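Local coordinates for PbSGBP-B lipoprotein (Prevotella bryantii B14, PDB 6D2Y) that probably binds polysaccharide at the cell surface as a lipoprotein of a polysaccharide utilization locus, and carries a magnesium ion in its glycan-binding domain, at residues S139-K144 / N453-P458; I247-D250 / G256-M259; V266-N271 / D276-E281; A372-W377 / V393-P398. All coordinates share one frame; numbering follows the deposited sequence.

How the contacts relate
All four contacts involve the C-terminal beta-sandwich domain, and contact 1 alone reaches out of it, to the loop after strand 134-138 in the IPT/TIG region. Along the chain, contacts 2, 3 and 4 follow in series inside the long loop that contact 1 closes. Contacts 1 and 4, with centres about 13 Å apart, touch directly: T394 probably exchanges two hydrogen bonds with the 139-144 loop, OG1 with E141 N and its backbone N with S139 O. Contacts 2 and 3, centres about 20 Å apart, meet where the selenomethionine M259 packs on F280. Strands 449-458 and 258-261 are neighbours in one sheet, which links the domain junction of contact 1 to the magnesium-bearing hairpin of contact 2.

Contact 1 (S139-K144 / N453-P458); sequences SNEWAK and NIRVVP
The indole of W142 carries the side-chain amide of N453 on one face: ND2 sits over the middle of the ring system, 3.2 Å from W142 CD2, and OD1 reaches across the six-membered ring. Ring and amide planes are tilted 31° apart, and the nitrogen end lies closest to the indole face. The guanidinium of R455 has W142 NE1 over one of its faces, 3.8 Å from R455 NH1, while E141 comes to its edge. There R455 NH2 and E141 OE1 form a salt bridge of 2.6 Å, bent at the hydrogen (136°), with OE1 approached from above the carboxylate plane. A water closes a second path between the pair, donating to E141 OE1 at 2.7 Å and accepting from R455 NE at 3.1 Å. Two routes therefore limit how the guanidinium can turn. R455 starts with CG between its backbone N and carbonyl carbon (chi1 59°) and then runs extended to NE, which carries the charge across to the loop. That loop is a type I turn from N140 to A143, and N140 OD1 accepts from W142 N at 2.7 Å, an Asx turn. The buried polar ends have further partners: K314 pairs with the other oxygen of E141, E316 takes both N453 ND2 and R455 NH1, and W142 NE1 donates to the D218 carbonyl. The contact thus seats an IPT/TIG-region loop against strand 449-458 of the glycan-binding domain, with strand 311-318 alongside and N453 and I454 forming a G1 beta bulge opposite F224.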
loop_
_atom_site.group_PDB
_atom_site.type_symbol
_atom_site.label_atom_id
_atom_site.label_comp_id
_atom_site.label_asym_id
_atom_site.label_seq_id
_atom_site.Cartn_x
_atom_site.Cartn_y
_atom_site.Cartn_z
ATOM N N SER A 139 8.437 1.580 4.110
ATOM C CA SER A 139 9.504 1.655 3.113
ATOM C C SER A 139 10.115 0.283 2.855
ATOM O O SER A 139 10.255 -0.145 1.705
ATOM C CB SER A 139 10.576 2.642 3.566
ATOM O OG SER A 139 11.185 2.213 4.771
ATOM N N ASN A 140 10.491 -0.420 3.921
ATOM C CA ASN A 140 11.015 -1.780 3.811
ATOM C C ASN A 140 10.443 -2.559 4.988
ATOM O O ASN A 140 10.903 -2.405 6.122
ATOM C CB ASN A 140 12.539 -1.793 3.832
ATOM C CG ASN A 140 13.124 -3.201 3.759
ATOM O OD1 ASN A 140 12.400 -4.194 3.712
ATOM N ND2 ASN A 140 14.449 -3.283 3.742
ATOM N N GLU A 141 9.446 -3.395 4.718
ATOM C CA GLU A 141 8.894 -4.229 5.775
ATOM C C GLU A 141 9.915 -5.220 6.322
ATOM O O GLU A 141 9.686 -5.792 7.395
ATOM C CB GLU A 141 7.664 -4.970 5.258
ATOM C CG GLU A 141 6.597 -4.019 4.758
ATOM C CD GLU A 141 5.377 -4.727 4.211
ATOM O OE1 GLU A 141 5.309 -5.971 4.313
ATOM O OE2 GLU A 141 4.488 -4.039 3.672
ATOM N N TRP A 142 11.028 -5.445 5.610
ATOM C CA TRP A 142 12.106 -6.314 6.070
ATOM C C TRP A 142 13.378 -5.532 6.395
ATOM O O TRP A 142 14.491 -6.008 6.160
ATOM C CB TRP A 142 12.370 -7.404 5.035
ATOM C CG TRP A 142 11.348 -8.519 5.073
ATOM C CD1 TRP A 142 9.995 -8.396 4.952
ATOM C CD2 TRP A 142 11.606 -9.919 5.250
ATOM N NE1 TRP A 142 9.394 -9.630 5.032
ATOM C CE2 TRP A 142 10.363 -10.582 5.217
ATOM C CE3 TRP A 142 12.768 -10.674 5.429
ATOM C CZ2 TRP A 142 10.250 -11.961 5.355
ATOM C CZ3 TRP A 142 12.655 -12.034 5.568
ATOM C CH2 TRP A 142 11.407 -12.668 5.530
ATOM N N ALA A 143 13.221 -4.356 6.991
ATOM C CA ALA A 143 14.366 -3.517 7.304
ATOM C C ALA A 143 15.140 -4.083 8.483
ATOM O O ALA A 143 14.560 -4.475 9.499
ATOM C CB ALA A 143 13.915 -2.092 7.614
ATOM N N LYS A 144 16.461 -4.118 8.343
ATOM C CA LYS A 144 17.330 -4.597 9.404
ATOM C C LYS A 144 17.544 -3.512 10.459
ATOM O O LYS A 144 17.240 -2.334 10.252
ATOM C CB LYS A 144 18.673 -5.051 8.833
ATOM C CG LYS A 144 18.574 -5.732 7.481
ATOM C CD LYS A 144 19.923 -6.258 7.020
ATOM C CE LYS A 144 19.757 -7.475 6.130
ATOM N NZ LYS A 144 18.622 -8.328 6.580
ATOM N N ASN A 453 11.068 -12.357 -1.230
ATOM C CA ASN A 453 9.884 -12.297 -0.377
ATOM C C ASN A 453 8.612 -11.976 -1.170
ATOM O O ASN A 453 7.811 -11.122 -0.785
ATOM C CB ASN A 453 10.079 -11.319 0.781
ATOM C CG ASN A 453 11.294 -11.665 1.635
ATOM O OD1 ASN A 453 11.592 -12.840 1.867
ATOM N ND2 ASN A 453 11.983 -10.644 2.127
ATOM N N ILE A 454 8.408 -12.712 -2.259
ATOM C CA ILE A 454 7.153 -12.640 -3.000
ATOM C C ILE A 454 6.063 -13.305 -2.169
ATOM O O ILE A 454 6.139 -14.499 -1.866
ATOM C CB ILE A 454 7.291 -13.311 -4.373
ATOM C CG1 ILE A 454 8.501 -12.757 -5.130
ATOM C CG2 ILE A 454 6.012 -13.135 -5.181
ATOM C CD1 ILE A 454 8.928 -13.622 -6.301
ATOM N N ARG A 455 5.036 -12.537 -1.806
ATOM C CA ARG A 455 3.983 -13.024 -0.926
ATOM C C ARG A 455 2.658 -12.381 -1.314
ATOM O O ARG A 455 2.613 -11.383 -2.037
ATOM C CB ARG A 455 4.304 -12.728 0.546
ATOM C CG ARG A 455 4.499 -11.244 0.848
ATOM C CD ARG A 455 5.031 -11.017 2.257
ATOM N NE ARG A 455 5.206 -9.598 2.568
ATOM C CZ ARG A 455 6.330 -8.918 2.365
ATOM N NH1 ARG A 455 7.391 -9.518 1.843
ATOM N NH2 ARG A 455 6.397 -7.633 2.679
ATOM N N VAL A 456 1.564 -12.966 -0.823
ATOM C CA VAL A 456 0.228 -12.395 -0.972
ATOM C C VAL A 456 -0.349 -12.161 0.417
ATOM O O VAL A 456 -0.339 -13.062 1.264
ATOM C CB VAL A 456 -0.697 -13.281 -1.833
ATOM C CG1 VAL A 456 -0.844 -14.679 -1.247
ATOM C CG2 VAL A 456 -2.060 -12.619 -1.989
ATOM N N VAL A 457 -0.849 -10.948 0.645
ATOM C CA VAL A 457 -1.168 -10.477 1.994
ATOM C C VAL A 457 -2.479 -9.725 1.965
ATOM O O VAL A 457 -2.844 -9.100 0.953
ATOM C CB VAL A 457 -0.045 -9.564 2.542
ATOM C CG1 VAL A 457 -0.030 -8.223 1.819
ATOM C CG2 VAL A 457 -0.120 -9.380 4.053
ATOM N N PRO A 458 -3.250 -9.795 3.053
ATOM C CA PRO A 458 -4.496 -9.026 3.116
ATOM C C PRO A 458 -4.244 -7.533 2.976
ATOM O O PRO A 458 -3.238 -7.002 3.448
ATOM C CB PRO A 458 -5.060 -9.368 4.499
ATOM C CG PRO A 458 -4.482 -10.694 4.822
ATOM C CD PRO A 458 -3.121 -10.726 4.194
HETATM O O HOH W 1 3.286 -7.686 4.148
#

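Contact 2 (I247-D250 / G256-M259); sequences IQSD and GNYM. With MG (magnesium ion), chain B.
Y258 lies against Q248 across a beta hairpin formed by strands 246-248 and 258-261. The two residues are an antiparallel hydrogen-bonded pair: Y258 N gives a nearly straight bond of 2.7 Å to Q248 O, and Q248 N returns one of 3.1 Å to Y258 O. From CB, the tyrosine sets CG between its backbone N and carbonyl carbon (chi1 58°), which lays the ring over the Q248 carbonyl. Q248 O stands 3.2 Å from Y258 CD1, off toward the rim of the face. Farther out, CE1 passes D250 OD1, and CZ packs on Q248 CG. At the tip the hydroxyl is gripped from two sides. Y258 OH accepts from Q248 NE2 at 3.0 Å, within the plane of the amide and with an angle of 161° at the hydrogen, and donates to D250 OD2 at 2.9 Å, on the syn side but tilted out of the carboxylate plane. Amide and ring planes stand almost perpendicular, 87° apart, while K450 adds a weak hydrogen bond to the same hydroxyl. On the sheet face bearing I247 and M259, I247 CG1 packs on CG of the selenomethionine, and F226 lies next to both. N257 fixes its side-chain amide through a hydrogen bond from ND2 to the F226 carbonyl. Its main chain serves the metal site, which D225, D227, S255 and D452 complete: N257 O binds the magnesium ion at 2.5 Å, and a water ligand lies 2.0 Å from the metal.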
loop_
_atom_site.group_PDB
_atom_site.type_symbol
_atom_site.label_atom_id
_atom_site.label_comp_id
_atom_site.label_asym_id
_atom_site.label_seq_id
_atom_site.Cartn_x
_atom_site.Cartn_y
_atom_site.Cartn_z
ATOM N N ILE A 247 19.391 -17.073 -8.859
ATOM C CA ILE A 247 18.905 -17.151 -7.485
ATOM C C ILE A 247 20.126 -17.417 -6.614
ATOM O O ILE A 247 20.695 -18.513 -6.658
ATOM C CB ILE A 247 17.844 -18.244 -7.286
ATOM C CG1 ILE A 247 16.717 -18.103 -8.317
ATOM C CG2 ILE A 247 17.285 -18.190 -5.872
ATOM C CD1 ILE A 247 15.423 -18.796 -7.928
ATOM N N GLN A 248 20.539 -16.419 -5.838
ATOM C CA GLN A 248 21.783 -16.511 -5.087
ATOM C C GLN A 248 21.693 -15.599 -3.873
ATOM O O GLN A 248 20.729 -14.850 -3.699
ATOM C CB GLN A 248 22.983 -16.127 -5.953
ATOM C CG GLN A 248 22.948 -14.675 -6.408
ATOM C CD GLN A 248 23.957 -14.376 -7.494
ATOM O OE1 GLN A 248 24.577 -15.284 -8.047
ATOM N NE2 GLN A 248 24.126 -13.098 -7.809
ATOM N N SER A 249 22.726 -15.668 -3.038
ATOM C CA SER A 249 22.844 -14.815 -1.866
ATOM C C SER A 249 24.283 -14.347 -1.733
ATOM O O SER A 249 25.217 -15.111 -1.992
ATOM C CB SER A 249 22.414 -15.548 -0.588
ATOM O OG SER A 249 23.371 -16.524 -0.220
ATOM N N ASP A 250 24.452 -13.092 -1.330
ATOM C CA ASP A 250 25.776 -12.514 -1.134
ATOM C C ASP A 250 25.631 -11.313 -0.195
ATOM O O ASP A 250 24.683 -11.241 0.589
ATOM C CB ASP A 250 26.415 -12.167 -2.489
ATOM C CG ASP A 250 25.509 -11.325 -3.372
ATOM O OD1 ASP A 250 24.820 -10.423 -2.852
ATOM O OD2 ASP A 250 25.482 -11.569 -4.597
ATOM N N GLY A 256 18.988 -14.054 2.986
ATOM C CA GLY A 256 19.277 -15.265 2.238
ATOM C C GLY A 256 19.259 -15.014 0.743
ATOM O O GLY A 256 19.643 -13.942 0.258
ATOM N N ASN A 257 18.795 -16.014 0.000
ATOM C CA ASN A 257 18.787 -15.935 -1.451
ATOM C C ASN A 257 17.798 -14.887 -1.941
ATOM O O ASN A 257 16.770 -14.620 -1.314
ATOM C CB ASN A 257 18.430 -17.290 -2.065
ATOM C CG ASN A 257 19.531 -18.313 -1.899
ATOM O OD1 ASN A 257 20.713 -17.981 -1.941
ATOM N ND2 ASN A 257 19.146 -19.568 -1.703
ATOM N N TYR A 258 18.130 -14.292 -3.080
ATOM C CA TYR A 258 17.227 -13.423 -3.813
ATOM C C TYR A 258 17.167 -13.897 -5.256
ATOM O O TYR A 258 18.028 -14.646 -5.723
ATOM C CB TYR A 258 17.676 -11.955 -3.760
ATOM C CG TYR A 258 19.067 -11.730 -4.311
ATOM C CD1 TYR A 258 20.169 -11.683 -3.466
ATOM C CD2 TYR A 258 19.283 -11.580 -5.677
ATOM C CE1 TYR A 258 21.445 -11.485 -3.967
ATOM C CE2 TYR A 258 20.552 -11.389 -6.184
ATOM C CZ TYR A 258 21.629 -11.339 -5.326
ATOM O OH TYR A 258 22.891 -11.142 -5.834
HETATM N N MSE A 259 16.145 -13.441 -5.964
HETATM C CA MSE A 259 16.016 -13.730 -7.384
HETATM C C MSE A 259 16.309 -12.461 -8.170
HETATM O O MSE A 259 15.853 -11.381 -7.799
HETATM C CB MSE A 259 14.623 -14.287 -7.683
HETATM C CG MSE A 259 14.392 -14.791 -9.097
HETATM SE SE MSE A 259 14.001 -13.394 -10.390
HETATM C CE MSE A 259 12.208 -12.952 -9.798
HETATM MG MG MG B . 15.322 -14.583 0.679
HETATM O O HOH W 2 14.015 -14.232 2.173
#

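Contact 3 (V266-N271 / D276-E281); sequences VTMAAN and DEFSFE
Segments 266-271 and 276-281 come no nearer than 8.2 Å between CA atoms, at V266 and E277, and no hydrogen bond joins them. The first is an irregular loop; the second makes a short 3-10 turn at D276 and E277, then enters strand 279-282 of the beta-sandwich domain. A Met-aromatic contact bridges the gap. F278, with CG swung beside its backbone N (chi1 -38°), drives its ring into the loop so that CZ meets three residues. M268 CB touches F278 CZ at 3.9 Å, and V266 CG1 lies 4.2 Å from F278 CZ, passing the ring obliquely. The carbonyl of T267 sits at the ring edge, in its plane, with T267 O 3.8 Å from F278 CZ. E277 CB lies over the centre of one face of F278. M268 is a selenomethionine whose chain bends at chi2 and chi3, which curls its selenium back to 4.7 Å from the ring centroid, 33° off the normal. Behind these groups lies strand 423-428, where L428 touches both M268 and F278, while I261 also packs on the phenylalanine. Backbone bonds of M268 with C445 and A270 with G442 also tie the loop to its neighbours. Closest to the selenium on the ring is CE2, with F278 CE2 4.2 Å from M268 SE.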
loop_
_atom_site.group_PDB
_atom_site.type_symbol
_atom_site.label_atom_id
_atom_site.label_comp_id
_atom_site.label_asym_id
_atom_site.label_seq_id
_atom_site.Cartn_x
_atom_site.Cartn_y
_atom_site.Cartn_z
ATOM N N VAL A 266 23.643 -6.229 -19.585
ATOM C CA VAL A 266 22.592 -6.810 -20.414
ATOM C C VAL A 266 21.630 -5.692 -20.805
ATOM O O VAL A 266 20.936 -5.132 -19.955
ATOM C CB VAL A 266 21.861 -7.943 -19.686
ATOM C CG1 VAL A 266 20.939 -8.679 -20.645
ATOM C CG2 VAL A 266 22.866 -8.900 -19.069
ATOM N N THR A 267 21.582 -5.377 -22.096
ATOM C CA THR A 267 20.855 -4.206 -22.567
ATOM C C THR A 267 19.371 -4.511 -22.726
ATOM O O THR A 267 18.990 -5.545 -23.285
ATOM C CB THR A 267 21.439 -3.718 -23.892
ATOM O OG1 THR A 267 22.778 -3.257 -23.676
ATOM C CG2 THR A 267 20.609 -2.578 -24.465
HETATM N N MSE A 268 18.545 -3.557 -22.302
HETATM C CA MSE A 268 17.103 -3.644 -22.431
HETATM C C MSE A 268 16.758 -2.554 -23.409
HETATM O O MSE A 268 17.152 -1.390 -23.179
HETATM C CB MSE A 268 16.439 -3.375 -21.089
HETATM C CG MSE A 268 15.090 -2.692 -21.273
HETATM SE SE MSE A 268 13.725 -4.043 -21.716
HETATM C CE MSE A 268 12.956 -4.258 -19.916
ATOM N N ALA A 269 16.045 -2.882 -24.484
ATOM C CA ALA A 269 15.708 -1.893 -25.498
ATOM C C ALA A 269 14.695 -0.886 -24.965
ATOM O O ALA A 269 13.902 -1.179 -24.067
ATOM C CB ALA A 269 15.160 -2.573 -26.751
ATOM N N ALA A 270 14.732 0.322 -25.537
ATOM C CA ALA A 270 13.826 1.380 -25.103
ATOM C C ALA A 270 12.372 1.041 -25.405
ATOM O O ALA A 270 11.477 1.430 -24.646
ATOM C CB ALA A 270 14.208 2.703 -25.767
ATOM N N ASN A 271 12.115 0.324 -26.497
ATOM C CA ASN A 271 10.759 -0.077 -26.847
ATOM C C ASN A 271 10.300 -1.327 -26.102
ATOM O O ASN A 271 9.221 -1.847 -26.404
ATOM C CB ASN A 271 10.649 -0.297 -28.360
ATOM C CG ASN A 271 11.386 -1.538 -28.828
ATOM O OD1 ASN A 271 12.336 -1.992 -28.190
ATOM N ND2 ASN A 271 10.950 -2.094 -29.953
ATOM N N ASP A 276 13.841 -12.800 -23.294
ATOM C CA ASP A 276 13.639 -13.739 -22.192
ATOM C C ASP A 276 14.667 -13.599 -21.075
ATOM O O ASP A 276 14.525 -14.271 -20.042
ATOM C CB ASP A 276 13.651 -15.187 -22.703
ATOM C CG ASP A 276 12.715 -15.407 -23.878
ATOM O OD1 ASP A 276 13.088 -16.128 -24.822
ATOM O OD2 ASP A 276 11.596 -14.829 -23.845
ATOM N N GLU A 277 15.690 -12.758 -21.251
ATOM C CA GLU A 277 16.612 -12.485 -20.158
ATOM C C GLU A 277 15.920 -11.822 -18.976
ATOM O O GLU A 277 16.447 -11.867 -17.860
ATOM C CB GLU A 277 17.763 -11.600 -20.635
ATOM C CG GLU A 277 18.788 -12.306 -21.505
ATOM C CD GLU A 277 19.748 -13.155 -20.695
ATOM O OE1 GLU A 277 20.011 -12.804 -19.524
ATOM O OE2 GLU A 277 20.253 -14.165 -21.231
ATOM N N PHE A 278 14.759 -11.206 -19.192
ATOM C CA PHE A 278 14.007 -10.532 -18.140
ATOM C C PHE A 278 12.690 -11.243 -17.845
ATOM O O PHE A 278 11.655 -10.609 -17.637
ATOM C CB PHE A 278 13.751 -9.074 -18.507
ATOM C CG PHE A 278 14.904 -8.411 -19.208
ATOM C CD1 PHE A 278 16.014 -7.998 -18.489
ATOM C CD2 PHE A 278 14.868 -8.173 -20.572
ATOM C CE1 PHE A 278 17.080 -7.380 -19.122
ATOM C CE2 PHE A 278 15.927 -7.553 -21.211
ATOM C CZ PHE A 278 17.036 -7.156 -20.484
ATOM N N SER A 279 12.714 -12.572 -17.827
ATOM C CA SER A 279 11.529 -13.373 -17.546
ATOM C C SER A 279 11.836 -14.352 -16.421
ATOM O O SER A 279 12.745 -15.178 -16.546
ATOM C CB SER A 279 11.063 -14.128 -18.795
ATOM O OG SER A 279 9.995 -15.008 -18.484
ATOM N N PHE A 280 11.089 -14.251 -15.327
ATOM C CA PHE A 280 11.074 -15.275 -14.292
ATOM C C PHE A 280 9.787 -16.074 -14.433
ATOM O O PHE A 280 8.704 -15.492 -14.557
ATOM C CB PHE A 280 11.171 -14.667 -12.891
ATOM C CG PHE A 280 10.870 -15.644 -11.790
ATOM C CD1 PHE A 280 9.639 -15.633 -11.155
ATOM C CD2 PHE A 280 11.814 -16.578 -11.396
ATOM C CE1 PHE A 280 9.353 -16.537 -10.143
ATOM C CE2 PHE A 280 11.537 -17.485 -10.383
ATOM C CZ PHE A 280 10.304 -17.463 -9.756
ATOM N N GLU A 281 9.905 -17.399 -14.428
ATOM C CA GLU A 281 8.769 -18.275 -14.683
ATOM C C GLU A 281 8.720 -19.374 -13.634
ATOM O O GLU A 281 9.660 -20.168 -13.520
ATOM C CB GLU A 281 8.849 -18.877 -16.091
ATOM C CG GLU A 281 9.038 -17.851 -17.205
ATOM C CD GLU A 281 9.859 -18.380 -18.371
ATOM O OE1 GLU A 281 10.296 -19.550 -18.317
ATOM O OE2 GLU A 281 10.062 -17.625 -19.346
#

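Contact 4 (A372-W377 / V393-P398); sequences AIYMPW and VTVTIP
Y374 and V395 approach from opposite directions and meet ring to methyl. V395 CG1 lies over one face of the phenol ring, 4.2 Å from its centroid and 18° off the normal, a CH-pi contact displaced toward the rim near CZ and CE2. The opposite face is covered by P376, whose CD stands 3.4 Å above the ring centre, so the tyrosine is sandwiched between a proline of its own segment and a valine of the facing strand. Extension of the ring away from the backbone N, with CG anti to it (chi1 180°), makes this possible. The other methyl of V395, CG2, reaches the hydroxyl end at 4.0 Å from Y374 OH. I397 works nearer the base of the tyrosine, its side chain slanting against the other: CD1 presses on Y374 CB at 3.6 Å and lies obliquely to the ring. I397 CG2, its branch methyl, meets A372 CB, also at 3.6 Å. A372 and Y374 thus share one inward side of their strand, just as V395 and I397 do on theirs. F315 of the neighbouring strand 311-318 touches V395, while I332, from the sheet of 372-374, packs on I397, and F402 lies beside A372. Strands 372-374 and 393-398 run 151° apart, with axes 8.8 Å from each other at closest. They belong to different sheets and share only side-chain packing, the face-to-face apolar core of a beta sandwich.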
loop_
_atom_site.group_PDB
_atom_site.type_symbol
_atom_site.label_atom_id
_atom_site.label_comp_id
_atom_site.label_asym_id
_atom_site.label_seq_id
_atom_site.Cartn_x
_atom_site.Cartn_y
_atom_site.Cartn_z
ATOM N N ALA A 372 -1.017 -7.642 -13.770
ATOM C CA ALA A 372 -0.529 -6.367 -13.269
ATOM C C ALA A 372 0.701 -5.931 -14.052
ATOM O O ALA A 372 1.549 -6.752 -14.414
ATOM C CB ALA A 372 -0.194 -6.463 -11.783
ATOM N N ILE A 373 0.789 -4.633 -14.321
ATOM C CA ILE A 373 1.910 -4.051 -15.051
ATOM C C ILE A 373 2.491 -2.932 -14.196
ATOM O O ILE A 373 1.871 -1.871 -14.039
ATOM C CB ILE A 373 1.497 -3.543 -16.438
ATOM C CG1 ILE A 373 0.586 -4.563 -17.128
ATOM C CG2 ILE A 373 2.725 -3.271 -17.283
ATOM C CD1 ILE A 373 0.427 -4.348 -18.623
ATOM N N TYR A 374 3.679 -3.168 -13.644
ATOM C CA TYR A 374 4.343 -2.235 -12.743
ATOM C C TYR A 374 5.433 -1.488 -13.501
ATOM O O TYR A 374 6.288 -2.108 -14.143
ATOM C CB TYR A 374 4.938 -2.980 -11.547
ATOM C CG TYR A 374 5.659 -2.111 -10.536
ATOM C CD1 TYR A 374 5.028 -1.034 -9.933
ATOM C CD2 TYR A 374 6.969 -2.382 -10.176
ATOM C CE1 TYR A 374 5.690 -0.247 -9.003
ATOM C CE2 TYR A 374 7.638 -1.610 -9.249
ATOM C CZ TYR A 374 6.997 -0.543 -8.667
ATOM O OH TYR A 374 7.667 0.228 -7.747
HETATM N N MSE A 375 5.398 -0.162 -13.429
HETATM C CA MSE A 375 6.354 0.646 -14.174
HETATM C C MSE A 375 6.654 1.967 -13.470
HETATM O O MSE A 375 6.212 3.024 -13.921
HETATM C CB MSE A 375 5.835 0.950 -15.585
HETATM C CG MSE A 375 4.357 1.357 -15.662
HETATM SE SE MSE A 375 3.484 0.942 -17.349
HETATM C CE MSE A 375 4.852 1.649 -18.524
ATOM N N PRO A 376 7.415 1.926 -12.373
ATOM C CA PRO A 376 7.744 3.174 -11.666
ATOM C C PRO A 376 8.663 4.091 -12.454
ATOM O O PRO A 376 8.808 5.262 -12.079
ATOM C CB PRO A 376 8.417 2.682 -10.381
ATOM C CG PRO A 376 9.016 1.372 -10.760
ATOM C CD PRO A 376 8.073 0.756 -11.766
ATOM N N TRP A 377 9.287 3.601 -13.527
ATOM C CA TRP A 377 10.108 4.451 -14.376
ATOM C C TRP A 377 9.279 5.383 -15.250
ATOM O O TRP A 377 9.847 6.291 -15.869
ATOM C CB TRP A 377 11.023 3.590 -15.252
ATOM C CG TRP A 377 10.321 2.511 -16.019
ATOM C CD1 TRP A 377 10.180 1.203 -15.651
ATOM C CD2 TRP A 377 9.679 2.641 -17.293
ATOM N NE1 TRP A 377 9.483 0.512 -16.615
ATOM C CE2 TRP A 377 9.164 1.373 -17.634
ATOM C CE3 TRP A 377 9.485 3.707 -18.178
ATOM C CZ2 TRP A 377 8.470 1.142 -18.819
ATOM C CZ3 TRP A 377 8.795 3.475 -19.355
ATOM C CH2 TRP A 377 8.296 2.204 -19.665
ATOM N N VAL A 393 13.334 -2.143 -0.936
ATOM C CA VAL A 393 12.059 -1.483 -0.698
ATOM C C VAL A 393 10.940 -2.488 -0.937
ATOM O O VAL A 393 11.064 -3.403 -1.758
ATOM C CB VAL A 393 11.873 -0.237 -1.595
ATOM C CG1 VAL A 393 12.929 0.817 -1.272
ATOM C CG2 VAL A 393 11.927 -0.622 -3.066
ATOM N N THR A 394 9.843 -2.320 -0.201
ATOM C CA THR A 394 8.683 -3.193 -0.326
ATOM C C THR A 394 7.718 -2.637 -1.364
ATOM O O THR A 394 7.311 -1.474 -1.284
ATOM C CB THR A 394 7.977 -3.356 1.020
ATOM O OG1 THR A 394 8.913 -3.837 1.997
ATOM C CG2 THR A 394 6.804 -4.327 0.901
ATOM N N VAL A 395 7.355 -3.473 -2.332
ATOM C CA VAL A 395 6.438 -3.106 -3.404
ATOM C C VAL A 395 5.110 -3.808 -3.159
ATOM O O VAL A 395 5.077 -5.018 -2.906
ATOM C CB VAL A 395 7.016 -3.475 -4.780
ATOM C CG1 VAL A 395 5.987 -3.243 -5.876
ATOM C CG2 VAL A 395 8.284 -2.679 -5.048
ATOM N N THR A 396 4.019 -3.051 -3.236
ATOM C CA THR A 396 2.677 -3.576 -3.022
ATOM C C THR A 396 1.880 -3.429 -4.309
ATOM O O THR A 396 1.729 -2.317 -4.826
ATOM C CB THR A 396 1.967 -2.851 -1.877
ATOM O OG1 THR A 396 2.761 -2.937 -0.688
ATOM C CG2 THR A 396 0.601 -3.478 -1.621
ATOM N N ILE A 397 1.371 -4.545 -4.819
ATOM C CA ILE A 397 0.531 -4.538 -6.012
ATOM C C ILE A 397 -0.752 -5.299 -5.700
ATOM O O ILE A 397 -0.743 -6.538 -5.659
ATOM C CB ILE A 397 1.264 -5.146 -7.217
ATOM C CG1 ILE A 397 2.515 -4.326 -7.537
ATOM C CG2 ILE A 397 0.340 -5.210 -8.420
ATOM C CD1 ILE A 397 3.066 -4.570 -8.913
ATOM N N PRO A 398 -1.867 -4.609 -5.473
ATOM C CA PRO A 398 -3.106 -5.312 -5.121
ATOM C C PRO A 398 -3.593 -6.191 -6.262
ATOM O O PRO A 398 -3.528 -5.813 -7.434
ATOM C CB PRO A 398 -4.091 -4.174 -4.828
ATOM C CG PRO A 398 -3.532 -2.990 -5.542
ATOM C CD PRO A 398 -2.044 -3.148 -5.508
#